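Local coordinates for protein beta-lactamase (Chitinophaga pinensis, PDB 6N36) that probably hydrolyses the amide bond of beta-lactam rings, as a two-zinc enzyme of the metallo-beta-lactamase superfamily, at residues V171-V175 against R176-V180. Sequence-based numbering, arbitrary orientation.
Sequences VKDAV and RTYKV
Asp173 OD1 takes two backbone N-H groups at the turn of a beta hairpin of antiparallel strands 165-172 and 177-182. Arg176 N meets Asp173 OD1 nearly along its C-O axis, 2.9 Å away. Val175 N, 2.8 Å from Asp173 OD1, comes from above the carboxylate plane and closes an Asx turn. A chi1 of 69° sets the carboxylate between its own backbone N and carbonyl carbon; aspartate suits the place because its short side chain can take up N-H groups of the loop. Asp173 N donates a hydrogen bond to Arg176 O, 3.0 Å away, and farther along Val171 and Tyr178 form a hydrogen-bonded pair, both bonds nearly straight. Lys172 and Thr177, the non-hydrogen-bonded pair between, lie side by side on one face; the aliphatic CG of Lys172 passes the Thr177 hydroxyl, and its long extended chain, suited to an exposed position, carries the amine away. Val171 and Tyr178 share the other face: beta-branched Val171 sets CG2 against Val180 CG2, 4.1 Å away, and is buried beside Ala26. The second carboxylate oxygen, Asp173 OD2, is hydrogen-bonded to Tyr242 OH and lies at the edge of the Tyr178 ring, whose plane is almost perpendicular to the carboxylate. A water bridges Asp173 OD2 and Tyr178 OH. Bent at chi3 (-69°), Arg176 lays its guanidinium by a face of that ring, NE 3.6 Å above the ring plane toward the rim. The flat group can lie nearly parallel to the aromatic face while its edge donates: Arg176 NE and NH2 both grip Thr177 O, at 3.0 and 2.9 Å.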
# COMPACT_ATOMS: atom_id res chain seq x y z
N VAL A 171 -10.79 -13.33 -1.09
CA VAL A 171 -11.05 -13.52 -2.54
C VAL A 171 -11.41 -15.00 -2.77
O VAL A 171 -10.86 -15.89 -2.12
CB VAL A 171 -9.87 -13.09 -3.44
CG1 VAL A 171 -9.53 -11.63 -3.20
CG2 VAL A 171 -8.63 -13.95 -3.25
N LYS A 172 -12.28 -15.21 -3.73
CA LYS A 172 -12.79 -16.56 -4.11
C LYS A 172 -12.33 -16.88 -5.52
O LYS A 172 -12.48 -16.01 -6.39
CB LYS A 172 -14.32 -16.51 -4.10
CG LYS A 172 -14.97 -16.30 -2.75
CD LYS A 172 -16.48 -16.20 -2.87
CE LYS A 172 -17.21 -16.30 -1.55
NZ LYS A 172 -18.59 -15.82 -1.71
N ASP A 173 -11.76 -18.05 -5.77
CA ASP A 173 -11.56 -18.52 -7.18
C ASP A 173 -12.43 -19.77 -7.40
O ASP A 173 -13.29 -20.05 -6.54
CB ASP A 173 -10.07 -18.64 -7.50
CG ASP A 173 -9.33 -19.76 -6.78
OD1 ASP A 173 -10.02 -20.68 -6.20
OD2 ASP A 173 -8.10 -19.78 -6.89
N ALA A 174 -12.23 -20.47 -8.51
CA ALA A 174 -12.98 -21.69 -8.86
C ALA A 174 -12.79 -22.78 -7.80
O ALA A 174 -13.66 -23.68 -7.71
CB ALA A 174 -12.55 -22.15 -10.24
N VAL A 175 -11.70 -22.74 -7.02
CA VAL A 175 -11.27 -23.84 -6.11
C VAL A 175 -11.61 -23.52 -4.65
O VAL A 175 -12.13 -24.41 -3.93
CB VAL A 175 -9.76 -24.11 -6.28
CG1 VAL A 175 -9.30 -25.23 -5.35
CG2 VAL A 175 -9.39 -24.44 -7.72
N ARG A 176 -11.20 -22.35 -4.15
CA ARG A 176 -11.35 -22.06 -2.71
C ARG A 176 -11.34 -20.54 -2.43
O ARG A 176 -11.30 -19.75 -3.40
CB ARG A 176 -10.21 -22.75 -1.94
CG ARG A 176 -8.81 -22.34 -2.38
CD ARG A 176 -7.75 -22.73 -1.36
NE ARG A 176 -7.91 -21.92 -0.17
CZ ARG A 176 -7.14 -21.96 0.92
NH1 ARG A 176 -6.10 -22.78 0.97
NH2 ARG A 176 -7.40 -21.16 1.94
N THR A 177 -11.49 -20.19 -1.16
CA THR A 177 -11.39 -18.81 -0.65
C THR A 177 -9.99 -18.60 -0.05
O THR A 177 -9.46 -19.51 0.63
CB THR A 177 -12.50 -18.50 0.36
OG1 THR A 177 -13.76 -18.63 -0.32
CG2 THR A 177 -12.31 -17.12 0.96
N TYR A 178 -9.40 -17.44 -0.32
CA TYR A 178 -8.11 -17.03 0.31
C TYR A 178 -8.28 -15.69 1.05
O TYR A 178 -8.88 -14.73 0.50
CB TYR A 178 -6.99 -16.86 -0.71
CG TYR A 178 -6.62 -18.07 -1.52
CD1 TYR A 178 -7.25 -18.33 -2.72
CD2 TYR A 178 -5.60 -18.91 -1.10
CE1 TYR A 178 -6.91 -19.46 -3.46
CE2 TYR A 178 -5.24 -20.03 -1.82
CZ TYR A 178 -5.91 -20.31 -2.99
OH TYR A 178 -5.54 -21.43 -3.68
N LYS A 179 -7.80 -15.66 2.28
CA LYS A 179 -7.73 -14.38 3.04
C LYS A 179 -6.38 -13.74 2.73
O LYS A 179 -5.31 -14.36 2.92
CB LYS A 179 -7.87 -14.60 4.55
CG LYS A 179 -8.01 -13.29 5.31
CD LYS A 179 -8.34 -13.47 6.78
CE LYS A 179 -9.71 -14.08 7.02
NZ LYS A 179 -10.79 -13.18 6.54
N VAL A 180 -6.44 -12.56 2.13
CA VAL A 180 -5.24 -11.85 1.67
C VAL A 180 -4.99 -10.67 2.60
O VAL A 180 -5.95 -9.93 2.95
CB VAL A 180 -5.45 -11.36 0.23
CG1 VAL A 180 -4.23 -10.63 -0.27
CG2 VAL A 180 -5.81 -12.51 -0.71
O HOH W 1 -6.69 -21.83 -6.02